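Local atomic coordinates of DUF1904 domain-containing protein (Vibrio cholerae O1 biovar eltor str. N16961, PDB entry 1U9D), a protein that is of unknown function but belongs to the DUF1904 family of the MIF clan and, in this crystal, is assembled as two beta-alpha-beta-containing chains. Residues R20-E25 / E54-Q59; G65-V70 / D100-V105; S41-T46 / D83-V88; E71-G76 / I108-T113. All coordinates share one frame; numbering follows the deposited sequence.

Contact 1 of 4, residues R20-E25 / E54-Q59; sequences RFRAVE and ELINTQ
Arg20 and Glu54, paired on adjacent parallel strands, send extended side chains the same way: Arg20 CG is anti to its carbonyl carbon (chi1 -61°), Glu54 CG anti to its nitrogen (174°). Arg20 NE comes 3.4 Å from Glu54 OE2, an electrostatic salt bridge only, because no N-H points at an oxygen so far from the plane of the guanidinium. A water supplies the directed link, accepting from Arg20 NE and donating to Glu54 OE2 (2.6 Å). Ile56 lays its branched aliphatic body over one face of the Arg22 guanidinium, Ile56 CG2 3.6 Å from Arg22 NH1. The hydrogen bonds Phe21 N to Glu54 O (2.8 Å) and Ile56 N to Phe21 O (3.1 Å) join the backbones. On the reverse face Leu55 CD1 reaches Val24 CG2 at 4.1 Å. Apolar residues suit this face because a helix covers it: Phe21, Val24 and Leu55 pack against Val29 of helix 26-44, the strands' crossover; strand 69-74 flanks strand 18-22, and its Glu71 forms a salt bridge with Arg22 NE.

Contact 2 of 4, residues G65-V70 / D100-V105; sequences GVYPMV and DSHLAV
Segments 65-70 and 100-105 approach with their touching parts 23° apart and enter parallel pairing through the hydrogen bonds Ala104 N to Pro68 O (3.1 Å) and Val70 N to Ala104 O (2.9 Å). Here begin both parallel strands, 69-74 and 104-109, of a beta-alpha-beta unit connected by helix 79-97. Proline suits position 68, where the pairing with segment 100-105 uses its carbonyl and no N-H. Leu103, with CG anti to its nitrogen (chi1 -178°), brings CD1 to Pro68 CB at 3.8 Å and to Val70 CG2 at 4.1 Å, and packs on Ile89 and Ile93 of the helix. On the other face of the sheet, small Ala104 accommodates the selenomethionine side chain of Met69, whose bent end places CE 4.1 Å from Ala104 CB. Ahead of the strands, Tyr67 and His102 point the same way as an offset edge-to-face pair, planes 74° apart and centroids 5.4 Å apart. The imidazole turns its edge toward the phenol face, and His102 CD2 comes 3.6 Å from Tyr67 CE1.

Contact 3 of 4, residues S41-T46 / D83-V88; sequences SSLLST and DQIAQV
Helices 26-44 and 79-97, the crossover helices of the two beta-alpha-beta units, meet here through the last turn of the first, which closes in a Schellman motif. Leu43 and Leu44 pack on Ile85 and Val88, with Gln84 alongside, by van der Waals contact alone. Leu43 points at the other helix with CG anti to its backbone nitrogen (chi1 -179°), and its two methyls divide the work. CD2 settles beside Ile85 and Val88, 4.1 Å from Ile85 CG1 and equally far from Val88 CG2, while CD1 lies 3.8 Å from Gln84 OE1 on the solvent side. A forked residue suits this place because one branch meets the apolar side chains, and the other rests against the exposed Gln84. Leu44 meets Ile85 at about a right angle: both leucine methyls press on the isoleucine tip, Leu44 CD2 standing 3.8 Å from Ile85 CD1. Just behind, Ser45 takes a positive phi (54°) and turns the chain out of the helix. Thr46 N then reaches back to Ser41 O at 3.1 Å, and the Ser45 N to Ser42 O bond is weak. Ser45 also packs on Ile28 of the second subunit. Leu40 of helix 26-44 extends the packing on Ile85 and Val88, and Phe107 of strand 104-109 touches Ile85 from the sheet.

Contact 4 of 4, residues E71-G76 / I108-T113; sequences EVLWFG and IPLQRT
Phe75 and Arg112 cross at about a right angle, the arginine chain running over one ring face. Arg112 CG stands 3.7 Å from the ring centroid and 13° off its normal, a CH-pi contact over the centre. The extended chain carries the guanidinium beyond the CD2 corner, so that Phe75 CD2 lies over the centre of one of its faces, Arg112 CZ 3.6 Å away, the two planes 38° apart. At the ring edge, in plane, sits Leu110 O. Leu110 in turn directs CD1 to Leu73 CB at 4.1 Å, on the face where Leu73 neighbours Ile108. Parallel pairing sets this register through the hydrogen bonds Ile108 N to Val72 O (2.8 Å), Trp74 N to Ile108 O (3.2 Å) and Leu110 N to Trp74 O (2.8 Å). Pro109, lacking an N-H, fits between two donors. The buried Trp74 indole lies between Val72 CG1 on one face and, on the opposite one, CA of Gly76, whose positive phi suits glycine. A water donates to both Phe75 O and Leu110 O, and another joins Gly76 O to Arg112 NH2. Farther out, Tyr115 and Phe122 meet the Phe75 ring, and Arg112 packs on Gly64 of the second subunit. Arginine suits this place because its methylenes can pack on the ring while its N-H groups still turn to polar partners: a water and, weakly, Phe11 O and Asn14 O at NH2.

Contacts 2 and 4 join the same strands, 69-74 and 104-109, at their beginning and end, whereas contact 1 pairs strands 18-22 and 52-55 in the other half of the sheet. Contacts 1 and 4 are surface contacts, and charge or water supplements their backbone bonds; Arg22 and Glu71 link them by a salt bridge. Contact 2, partly buried, adds apolar chains and an aromatic pair to its backbone bonds, and touches contact 1 through Arg22 N and Met69 O, probably a hydrogen bond, and where Pro68 meets Val24. Contact 3, also partly buried, unites helices and is wholly side-chain packing; its Ile85 presses on Trp74 of contact 4, tying the helical layer to the sheet.

Contact 1 of 4, residues R20-E25 / E54-Q59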
loop_
_atom_site.group_PDB
_atom_site.type_symbol
_atom_site.label_atom_id
_atom_site.label_comp_id
_atom_site.label_asym_id
_atom_site.label_seq_id
_atom_site.Cartn_x
_atom_site.Cartn_y
_atom_site.Cartn_z
ATOM N N ARG A 20 -4.182 -13.790 -17.216
ATOM C CA ARG A 20 -4.398 -14.536 -18.441
ATOM C C ARG A 20 -5.557 -15.500 -18.242
ATOM O O ARG A 20 -5.524 -16.295 -17.326
ATOM C CB ARG A 20 -3.150 -15.294 -18.819
ATOM C CG ARG A 20 -1.996 -14.412 -19.058
ATOM C CD ARG A 20 -0.759 -15.141 -19.519
ATOM N NE ARG A 20 0.271 -14.157 -19.796
ATOM C CZ ARG A 20 1.541 -14.435 -20.042
ATOM N NH1 ARG A 20 1.974 -15.684 -20.033
ATOM N NH2 ARG A 20 2.375 -13.431 -20.270
ATOM N N PHE A 21 -6.577 -15.392 -19.083
ATOM C CA PHE A 21 -7.792 -16.146 -18.934
ATOM C C PHE A 21 -7.778 -17.293 -19.908
ATOM O O PHE A 21 -7.712 -17.063 -21.112
ATOM C CB PHE A 21 -8.975 -15.223 -19.213
ATOM C CG PHE A 21 -9.158 -14.166 -18.175
ATOM C CD1 PHE A 21 -9.944 -14.408 -17.064
ATOM C CD2 PHE A 21 -8.494 -12.965 -18.273
ATOM C CE1 PHE A 21 -10.091 -13.438 -16.054
ATOM C CE2 PHE A 21 -8.628 -11.997 -17.273
ATOM C CZ PHE A 21 -9.446 -12.244 -16.165
ATOM N N ARG A 22 -7.830 -18.512 -19.393
ATOM C CA ARG A 22 -7.756 -19.719 -20.201
ATOM C C ARG A 22 -9.014 -20.547 -19.982
ATOM O O ARG A 22 -9.512 -20.624 -18.860
ATOM C CB ARG A 22 -6.603 -20.599 -19.750
ATOM C CG ARG A 22 -5.273 -19.956 -19.669
ATOM C CD ARG A 22 -4.135 -20.976 -19.763
ATOM N NE ARG A 22 -2.950 -20.201 -19.946
ATOM C CZ ARG A 22 -2.179 -20.226 -21.007
ATOM N NH1 ARG A 22 -2.401 -21.058 -22.013
ATOM N NH2 ARG A 22 -1.155 -19.417 -21.032
ATOM N N ALA A 23 -9.488 -21.202 -21.041
ATOM C CA ALA A 23 -10.656 -22.089 -20.954
ATOM C C ALA A 23 -11.898 -21.385 -20.422
ATOM O O ALA A 23 -12.697 -21.954 -19.673
ATOM C CB ALA A 23 -10.313 -23.329 -20.107
ATOM N N VAL A 24 -12.058 -20.131 -20.817
ATOM C CA VAL A 24 -13.186 -19.306 -20.405
ATOM C C VAL A 24 -13.770 -18.702 -21.691
ATOM O O VAL A 24 -13.038 -18.231 -22.550
ATOM C CB VAL A 24 -12.784 -18.151 -19.465
ATOM C CG1 VAL A 24 -12.548 -18.620 -18.067
ATOM C CG2 VAL A 24 -11.549 -17.469 -19.961
ATOM N N GLU A 25 -15.084 -18.712 -21.827
ATOM C CA GLU A 25 -15.706 -18.145 -23.008
ATOM C C GLU A 25 -15.427 -16.648 -23.104
ATOM O O GLU A 25 -15.401 -15.965 -22.089
ATOM C CB GLU A 25 -17.203 -18.406 -22.988
ATOM C CG GLU A 25 -17.832 -18.267 -24.360
ATOM C CD GLU A 25 -18.566 -16.957 -24.531
ATOM O OE1 GLU A 25 -18.507 -16.362 -25.639
ATOM O OE2 GLU A 25 -19.209 -16.526 -23.546
ATOM N N GLU A 54 -5.577 -10.681 -20.514
ATOM C CA GLU A 54 -5.387 -11.357 -21.794
ATOM C C GLU A 54 -6.365 -12.532 -21.905
ATOM O O GLU A 54 -6.458 -13.317 -21.005
ATOM C CB GLU A 54 -3.940 -11.860 -21.874
ATOM C CG GLU A 54 -3.603 -12.713 -23.074
ATOM C CD GLU A 54 -2.105 -12.981 -23.230
ATOM O OE1 GLU A 54 -1.740 -13.627 -24.240
ATOM O OE2 GLU A 54 -1.281 -12.565 -22.368
ATOM N N LEU A 55 -7.089 -12.643 -23.009
ATOM C CA LEU A 55 -7.870 -13.830 -23.324
ATOM C C LEU A 55 -7.024 -14.715 -24.230
ATOM O O LEU A 55 -6.635 -14.284 -25.296
ATOM C CB LEU A 55 -9.139 -13.442 -24.062
ATOM C CG LEU A 55 -10.066 -14.565 -24.546
ATOM C CD1 LEU A 55 -10.454 -15.462 -23.401
ATOM C CD2 LEU A 55 -11.270 -13.936 -25.248
ATOM N N ILE A 56 -6.781 -15.955 -23.810
ATOM C CA ILE A 56 -5.844 -16.842 -24.481
ATOM C C ILE A 56 -6.691 -17.680 -25.428
ATOM O O ILE A 56 -7.681 -18.232 -25.004
ATOM C CB ILE A 56 -5.111 -17.718 -23.429
ATOM C CG1 ILE A 56 -4.280 -16.844 -22.491
ATOM C CG2 ILE A 56 -4.242 -18.782 -24.083
ATOM C CD1 ILE A 56 -3.209 -16.087 -23.165
ATOM N N ASN A 57 -6.333 -17.783 -26.703
ATOM C CA ASN A 57 -7.305 -18.350 -27.653
ATOM C C ASN A 57 -7.096 -19.793 -28.135
ATOM O O ASN A 57 -7.280 -20.110 -29.326
ATOM C CB ASN A 57 -7.556 -17.366 -28.790
ATOM C CG ASN A 57 -8.510 -16.279 -28.375
ATOM O OD1 ASN A 57 -8.125 -15.112 -28.177
ATOM N ND2 ASN A 57 -9.771 -16.667 -28.187
ATOM N N THR A 58 -6.830 -20.659 -27.164
ATOM C CA THR A 58 -6.400 -22.029 -27.391
ATOM C C THR A 58 -7.526 -23.021 -27.145
ATOM O O THR A 58 -8.566 -22.688 -26.571
ATOM C CB THR A 58 -5.254 -22.372 -26.443
ATOM O OG1 THR A 58 -5.636 -22.077 -25.099
ATOM C CG2 THR A 58 -4.041 -21.478 -26.675
ATOM N N GLN A 59 -7.293 -24.259 -27.561
ATOM C CA GLN A 59 -8.283 -25.303 -27.400
ATOM C C GLN A 59 -7.807 -26.345 -26.397
ATOM O O GLN A 59 -6.671 -26.780 -26.428
ATOM C CB GLN A 59 -8.619 -25.950 -28.739
ATOM C CG GLN A 59 -9.331 -25.022 -29.777
ATOM C CD GLN A 59 -10.342 -24.016 -29.192
ATOM O OE1 GLN A 59 -11.148 -24.351 -28.308
ATOM N NE2 GLN A 59 -10.318 -22.785 -29.717
HETATM O O HOH W 1 -0.034 -11.135 -20.628
#

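Contact 2 of 4, residues G65-V70 / D100-V105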
loop_
_atom_site.group_PDB
_atom_site.type_symbol
_atom_site.label_atom_id
_atom_site.label_comp_id
_atom_site.label_asym_id
_atom_site.label_seq_id
_atom_site.Cartn_x
_atom_site.Cartn_y
_atom_site.Cartn_z
ATOM N N GLY A 65 -14.369 -32.680 -18.420
ATOM C CA GLY A 65 -14.585 -31.304 -18.785
ATOM C C GLY A 65 -13.462 -30.409 -18.291
ATOM O O GLY A 65 -12.838 -30.685 -17.246
ATOM N N VAL A 66 -13.233 -29.330 -19.031
ATOM C CA VAL A 66 -12.165 -28.404 -18.768
ATOM C C VAL A 66 -12.715 -27.306 -17.872
ATOM O O VAL A 66 -13.754 -26.736 -18.177
ATOM C CB VAL A 66 -11.686 -27.728 -20.059
ATOM C CG1 VAL A 66 -10.551 -26.801 -19.730
ATOM C CG2 VAL A 66 -11.265 -28.757 -21.098
ATOM N N TYR A 67 -12.007 -26.988 -16.803
ATOM C CA TYR A 67 -12.431 -25.916 -15.916
ATOM C C TYR A 67 -11.673 -24.642 -16.235
ATOM O O TYR A 67 -10.541 -24.697 -16.690
ATOM C CB TYR A 67 -12.211 -26.311 -14.473
ATOM C CG TYR A 67 -13.067 -27.482 -14.073
ATOM C CD1 TYR A 67 -14.413 -27.297 -13.761
ATOM C CD2 TYR A 67 -12.559 -28.769 -14.069
ATOM C CE1 TYR A 67 -15.227 -28.360 -13.419
ATOM C CE2 TYR A 67 -13.369 -29.852 -13.721
ATOM C CZ TYR A 67 -14.702 -29.636 -13.400
ATOM O OH TYR A 67 -15.520 -30.684 -13.054
ATOM N N PRO A 68 -12.280 -23.505 -15.980
ATOM C CA PRO A 68 -11.617 -22.231 -16.279
ATOM C C PRO A 68 -10.377 -21.997 -15.422
ATOM O O PRO A 68 -10.280 -22.500 -14.306
ATOM C CB PRO A 68 -12.714 -21.208 -16.057
ATOM C CG PRO A 68 -13.711 -21.838 -15.236
ATOM C CD PRO A 68 -13.601 -23.314 -15.355
HETATM N N MSE A 69 -9.384 -21.296 -15.969
HETATM C CA MSE A 69 -8.191 -20.976 -15.210
HETATM C C MSE A 69 -7.743 -19.561 -15.483
HETATM O O MSE A 69 -7.780 -19.129 -16.628
HETATM C CB MSE A 69 -7.041 -21.875 -15.567
HETATM C CG MSE A 69 -5.773 -21.535 -14.773
HETATM SE SE MSE A 69 -4.302 -22.555 -15.420
HETATM C CE MSE A 69 -4.473 -24.086 -14.165
ATOM N N VAL A 70 -7.301 -18.883 -14.428
ATOM C CA VAL A 70 -6.723 -17.563 -14.549
ATOM C C VAL A 70 -5.302 -17.691 -14.025
ATOM O O VAL A 70 -5.101 -18.138 -12.891
ATOM C CB VAL A 70 -7.471 -16.532 -13.714
ATOM C CG1 VAL A 70 -6.821 -15.147 -13.867
ATOM C CG2 VAL A 70 -8.943 -16.510 -14.095
ATOM N N ASP A 100 -20.631 -22.677 -8.047
ATOM C CA ASP A 100 -19.942 -23.949 -7.832
ATOM C C ASP A 100 -19.144 -24.414 -9.043
ATOM O O ASP A 100 -18.630 -25.538 -9.052
ATOM C CB ASP A 100 -20.955 -25.025 -7.412
ATOM C CG ASP A 100 -20.640 -25.628 -6.053
ATOM O OD1 ASP A 100 -20.135 -24.893 -5.171
ATOM O OD2 ASP A 100 -20.866 -26.830 -5.780
ATOM N N SER A 101 -19.046 -23.559 -10.064
ATOM C CA SER A 101 -18.046 -23.718 -11.111
ATOM C C SER A 101 -16.739 -23.851 -10.367
ATOM O O SER A 101 -16.652 -23.421 -9.227
ATOM C CB SER A 101 -18.023 -22.493 -12.036
ATOM O OG SER A 101 -17.954 -21.283 -11.283
ATOM N N HIS A 102 -15.731 -24.456 -10.978
ATOM C CA HIS A 102 -14.501 -24.778 -10.248
ATOM C C HIS A 102 -13.221 -24.046 -10.712
ATOM O O HIS A 102 -12.285 -24.653 -11.208
ATOM C CB HIS A 102 -14.311 -26.287 -10.294
ATOM C CG HIS A 102 -15.391 -27.030 -9.578
ATOM N ND1 HIS A 102 -15.650 -26.839 -8.236
ATOM C CD2 HIS A 102 -16.306 -27.925 -10.017
ATOM C CE1 HIS A 102 -16.663 -27.608 -7.874
ATOM N NE2 HIS A 102 -17.081 -28.275 -8.938
ATOM N N LEU A 103 -13.182 -22.747 -10.503
ATOM C CA LEU A 103 -12.137 -21.918 -11.076
ATOM C C LEU A 103 -10.779 -22.232 -10.452
ATOM O O LEU A 103 -10.679 -22.339 -9.237
ATOM C CB LEU A 103 -12.453 -20.441 -10.847
ATOM C CG LEU A 103 -11.433 -19.468 -11.449
ATOM C CD1 LEU A 103 -11.550 -19.393 -12.945
ATOM C CD2 LEU A 103 -11.569 -18.078 -10.838
ATOM N N ALA A 104 -9.747 -22.363 -11.284
ATOM C CA ALA A 104 -8.368 -22.399 -10.813
ATOM C C ALA A 104 -7.752 -20.995 -10.981
ATOM O O ALA A 104 -7.949 -20.363 -12.000
ATOM C CB ALA A 104 -7.563 -23.393 -11.621
ATOM N N VAL A 105 -7.020 -20.511 -9.991
ATOM C CA VAL A 105 -6.298 -19.238 -10.111
ATOM C C VAL A 105 -4.877 -19.593 -9.738
ATOM O O VAL A 105 -4.642 -20.133 -8.651
ATOM C CB VAL A 105 -6.814 -18.164 -9.158
ATOM C CG1 VAL A 105 -5.937 -16.914 -9.267
ATOM C CG2 VAL A 105 -8.286 -17.798 -9.416
#

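Contact 3 of 4, residues S41-T46 / D83-V88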
loop_
_atom_site.group_PDB
_atom_site.type_symbol
_atom_site.label_atom_id
_atom_site.label_comp_id
_atom_site.label_asym_id
_atom_site.label_seq_id
_atom_site.Cartn_x
_atom_site.Cartn_y
_atom_site.Cartn_z
ATOM N N SER A 41 -7.930 -3.003 -8.393
ATOM C CA SER A 41 -7.145 -1.781 -8.240
ATOM C C SER A 41 -7.432 -1.138 -6.876
ATOM O O SER A 41 -6.519 -0.619 -6.239
ATOM C CB SER A 41 -7.351 -0.815 -9.406
ATOM O OG SER A 41 -8.693 -0.449 -9.542
ATOM N N SER A 42 -8.687 -1.217 -6.430
ATOM C CA SER A 42 -9.085 -0.785 -5.089
ATOM C C SER A 42 -8.436 -1.630 -4.006
ATOM O O SER A 42 -7.838 -1.112 -3.052
ATOM C CB SER A 42 -10.597 -0.914 -4.912
ATOM O OG SER A 42 -11.288 -0.049 -5.777
ATOM N N LEU A 43 -8.576 -2.939 -4.150
ATOM C CA LEU A 43 -8.041 -3.870 -3.175
ATOM C C LEU A 43 -6.542 -3.706 -2.963
ATOM O O LEU A 43 -6.087 -3.732 -1.839
ATOM C CB LEU A 43 -8.325 -5.292 -3.598
ATOM C CG LEU A 43 -7.823 -6.324 -2.604
ATOM C CD1 LEU A 43 -8.725 -6.320 -1.363
ATOM C CD2 LEU A 43 -7.742 -7.678 -3.251
ATOM N N LEU A 44 -5.791 -3.540 -4.045
ATOM C CA LEU A 44 -4.333 -3.529 -4.003
ATOM C C LEU A 44 -3.741 -2.132 -3.971
ATOM O O LEU A 44 -2.519 -1.984 -3.869
ATOM C CB LEU A 44 -3.780 -4.299 -5.191
ATOM C CG LEU A 44 -4.385 -5.696 -5.270
ATOM C CD1 LEU A 44 -3.896 -6.402 -6.491
ATOM C CD2 LEU A 44 -4.111 -6.537 -3.992
ATOM N N SER A 45 -4.617 -1.132 -4.043
ATOM C CA SER A 45 -4.255 0.282 -4.012
ATOM C C SER A 45 -3.226 0.556 -5.092
ATOM O O SER A 45 -2.226 1.209 -4.880
ATOM C CB SER A 45 -3.774 0.675 -2.610
ATOM O OG SER A 45 -4.834 0.484 -1.680
ATOM N N THR A 46 -3.499 0.027 -6.273
ATOM C CA THR A 46 -2.578 0.099 -7.387
ATOM C C THR A 46 -3.256 0.826 -8.561
ATOM O O THR A 46 -4.478 0.790 -8.722
ATOM C CB THR A 46 -2.136 -1.343 -7.734
ATOM O OG1 THR A 46 -1.088 -1.749 -6.829
ATOM C CG2 THR A 46 -1.496 -1.443 -9.116
ATOM N N ASP A 83 -3.979 -14.611 -1.310
ATOM C CA ASP A 83 -5.216 -15.314 -1.004
ATOM C C ASP A 83 -6.465 -14.468 -1.253
ATOM O O ASP A 83 -7.475 -14.984 -1.720
ATOM C CB ASP A 83 -5.276 -15.735 0.473
ATOM C CG ASP A 83 -4.222 -16.742 0.880
ATOM O OD1 ASP A 83 -3.534 -17.401 0.056
ATOM O OD2 ASP A 83 -4.012 -16.948 2.105
ATOM N N GLN A 84 -6.415 -13.184 -0.892
ATOM C CA GLN A 84 -7.547 -12.280 -1.117
ATOM C C GLN A 84 -7.823 -12.052 -2.590
ATOM O O GLN A 84 -8.975 -11.988 -3.028
ATOM C CB GLN A 84 -7.297 -10.942 -0.415
ATOM C CG GLN A 84 -7.732 -10.947 1.043
ATOM C CD GLN A 84 -9.106 -10.345 1.196
ATOM O OE1 GLN A 84 -9.267 -9.110 1.132
ATOM N NE2 GLN A 84 -10.113 -11.200 1.336
ATOM N N ILE A 85 -6.753 -11.941 -3.370
ATOM C CA ILE A 85 -6.898 -11.743 -4.801
ATOM C C ILE A 85 -7.555 -12.927 -5.435
ATOM O O ILE A 85 -8.413 -12.774 -6.296
ATOM C CB ILE A 85 -5.548 -11.468 -5.478
ATOM C CG1 ILE A 85 -4.958 -10.163 -4.992
ATOM C CG2 ILE A 85 -5.727 -11.431 -7.003
ATOM C CD1 ILE A 85 -3.484 -10.054 -5.254
ATOM N N ALA A 86 -7.105 -14.115 -5.057
ATOM C CA ALA A 86 -7.689 -15.331 -5.544
ATOM C C ALA A 86 -9.172 -15.345 -5.213
ATOM O O ALA A 86 -9.990 -15.743 -6.025
ATOM C CB ALA A 86 -6.997 -16.526 -4.928
ATOM N N GLN A 87 -9.522 -14.914 -4.017
ATOM C CA GLN A 87 -10.938 -14.907 -3.629
ATOM C C GLN A 87 -11.783 -13.915 -4.450
ATOM O O GLN A 87 -12.887 -14.262 -4.867
ATOM C CB GLN A 87 -11.096 -14.692 -2.130
ATOM C CG GLN A 87 -12.458 -15.133 -1.548
ATOM C CD GLN A 87 -12.730 -16.631 -1.728
ATOM O OE1 GLN A 87 -12.130 -17.461 -1.034
ATOM N NE2 GLN A 87 -13.617 -16.977 -2.676
ATOM N N VAL A 88 -11.252 -12.732 -4.741
ATOM C CA VAL A 88 -11.955 -11.743 -5.584
ATOM C C VAL A 88 -12.226 -12.258 -7.006
ATOM O O VAL A 88 -13.348 -12.188 -7.516
ATOM C CB VAL A 88 -11.172 -10.423 -5.683
ATOM C CG1 VAL A 88 -11.780 -9.505 -6.783
ATOM C CG2 VAL A 88 -11.129 -9.724 -4.335
#

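Contact 4 of 4, residues E71-G76 / I108-T113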
loop_
_atom_site.group_PDB
_atom_site.type_symbol
_atom_site.label_atom_id
_atom_site.label_comp_id
_atom_site.label_asym_id
_atom_site.label_seq_id
_atom_site.Cartn_x
_atom_site.Cartn_y
_atom_site.Cartn_z
ATOM N N GLU A 71 -4.333 -17.351 -14.861
ATOM C CA GLU A 71 -2.943 -17.319 -14.480
ATOM C C GLU A 71 -2.642 -15.869 -14.172
ATOM O O GLU A 71 -3.069 -14.991 -14.923
ATOM C CB GLU A 71 -2.049 -17.746 -15.622
ATOM C CG GLU A 71 -2.002 -19.228 -15.916
ATOM C CD GLU A 71 -1.112 -19.518 -17.111
ATOM O OE1 GLU A 71 -1.145 -18.730 -18.080
ATOM O OE2 GLU A 71 -0.365 -20.507 -17.071
ATOM N N VAL A 72 -1.935 -15.621 -13.081
ATOM C CA VAL A 72 -1.569 -14.249 -12.691
ATOM C C VAL A 72 -0.062 -14.233 -12.698
ATOM O O VAL A 72 0.579 -14.927 -11.911
ATOM C CB VAL A 72 -2.099 -13.876 -11.333
ATOM C CG1 VAL A 72 -1.659 -12.478 -10.928
ATOM C CG2 VAL A 72 -3.620 -13.977 -11.299
ATOM N N LEU A 73 0.525 -13.507 -13.635
ATOM C CA LEU A 73 1.961 -13.367 -13.670
ATOM C C LEU A 73 2.263 -12.049 -12.992
ATOM O O LEU A 73 1.719 -11.020 -13.379
ATOM C CB LEU A 73 2.494 -13.373 -15.081
ATOM C CG LEU A 73 2.410 -14.761 -15.700
ATOM C CD1 LEU A 73 1.099 -14.927 -16.412
ATOM C CD2 LEU A 73 3.610 -15.001 -16.641
ATOM N N TRP A 74 3.058 -12.081 -11.935
ATOM C CA TRP A 74 3.268 -10.848 -11.170
ATOM C C TRP A 74 4.557 -10.849 -10.383
ATOM O O TRP A 74 5.226 -11.839 -10.355
ATOM C CB TRP A 74 2.069 -10.616 -10.254
ATOM C CG TRP A 74 1.960 -11.551 -9.068
ATOM C CD1 TRP A 74 2.588 -12.756 -8.877
ATOM C CD2 TRP A 74 1.144 -11.346 -7.918
ATOM N NE1 TRP A 74 2.226 -13.292 -7.663
ATOM C CE2 TRP A 74 1.344 -12.439 -7.054
ATOM C CE3 TRP A 74 0.266 -10.330 -7.524
ATOM C CZ2 TRP A 74 0.702 -12.547 -5.831
ATOM C CZ3 TRP A 74 -0.366 -10.433 -6.309
ATOM C CH2 TRP A 74 -0.151 -11.539 -5.481
ATOM N N PHE A 75 4.899 -9.745 -9.727
ATOM C CA PHE A 75 6.111 -9.721 -8.887
ATOM C C PHE A 75 5.948 -10.331 -7.515
ATOM O O PHE A 75 6.940 -10.519 -6.783
ATOM C CB PHE A 75 6.612 -8.284 -8.698
ATOM C CG PHE A 75 7.093 -7.636 -9.954
ATOM C CD1 PHE A 75 7.872 -8.324 -10.839
ATOM C CD2 PHE A 75 6.800 -6.297 -10.220
ATOM C CE1 PHE A 75 8.345 -7.716 -11.998
ATOM C CE2 PHE A 75 7.280 -5.677 -11.367
ATOM C CZ PHE A 75 8.029 -6.386 -12.262
ATOM N N GLY A 76 4.716 -10.607 -7.115
ATOM C CA GLY A 76 4.502 -11.229 -5.826
ATOM C C GLY A 76 3.955 -10.229 -4.806
ATOM O O GLY A 76 4.331 -9.054 -4.767
ATOM N N ILE A 108 2.129 -16.936 -10.806
ATOM C CA ILE A 108 3.466 -17.278 -11.221
ATOM C C ILE A 108 4.356 -16.072 -10.934
ATOM O O ILE A 108 4.114 -15.025 -11.467
ATOM C CB ILE A 108 3.488 -17.670 -12.697
ATOM C CG1 ILE A 108 2.714 -18.997 -12.892
ATOM C CG2 ILE A 108 4.931 -17.836 -13.188
ATOM C CD1 ILE A 108 2.129 -19.154 -14.237
ATOM N N PRO A 109 5.332 -16.224 -10.047
ATOM C CA PRO A 109 6.243 -15.132 -9.691
ATOM C C PRO A 109 7.238 -14.802 -10.801
ATOM O O PRO A 109 7.843 -15.691 -11.380
ATOM C CB PRO A 109 6.982 -15.697 -8.474
ATOM C CG PRO A 109 7.031 -17.135 -8.739
ATOM C CD PRO A 109 5.654 -17.438 -9.278
ATOM N N LEU A 110 7.369 -13.515 -11.110
ATOM C CA LEU A 110 8.387 -12.989 -11.992
ATOM C C LEU A 110 9.403 -12.253 -11.120
ATOM O O LEU A 110 9.052 -11.694 -10.080
ATOM C CB LEU A 110 7.785 -11.981 -12.954
ATOM C CG LEU A 110 6.720 -12.506 -13.927
ATOM C CD1 LEU A 110 6.056 -11.356 -14.647
ATOM C CD2 LEU A 110 7.359 -13.461 -14.920
ATOM N N GLN A 111 10.662 -12.277 -11.525
ATOM C CA GLN A 111 11.716 -11.559 -10.798
ATOM C C GLN A 111 11.764 -10.120 -11.256
ATOM O O GLN A 111 11.828 -9.832 -12.443
ATOM C CB GLN A 111 13.078 -12.228 -11.060
ATOM C CG GLN A 111 13.226 -13.513 -10.324
ATOM C CD GLN A 111 13.494 -13.294 -8.862
ATOM O OE1 GLN A 111 14.168 -12.326 -8.500
ATOM N NE2 GLN A 111 12.951 -14.172 -8.007
ATOM N N ARG A 112 11.776 -9.181 -10.328
ATOM C CA ARG A 112 11.926 -7.797 -10.731
ATOM C C ARG A 112 13.206 -7.525 -11.503
ATOM O O ARG A 112 13.194 -6.677 -12.376
ATOM C CB ARG A 112 11.893 -6.883 -9.508
ATOM C CG ARG A 112 10.538 -6.706 -8.904
ATOM C CD ARG A 112 10.585 -5.971 -7.529
ATOM N NE ARG A 112 9.212 -5.767 -7.073
ATOM C CZ ARG A 112 8.452 -4.735 -7.406
ATOM N NH1 ARG A 112 8.927 -3.737 -8.148
ATOM N NH2 ARG A 112 7.208 -4.686 -6.975
ATOM N N THR A 113 14.310 -8.200 -11.182
ATOM C CA THR A 113 15.578 -7.976 -11.899
ATOM C C THR A 113 15.610 -8.561 -13.312
ATOM O O THR A 113 16.598 -8.353 -14.025
ATOM C CB THR A 113 16.793 -8.602 -11.163
ATOM O OG1 THR A 113 16.516 -9.967 -10.850
ATOM C CG2 THR A 113 17.051 -7.919 -9.838
HETATM O O HOH W 2 9.371 -11.257 -7.447
HETATM O O HOH W 3 5.578 -6.916 -5.674
#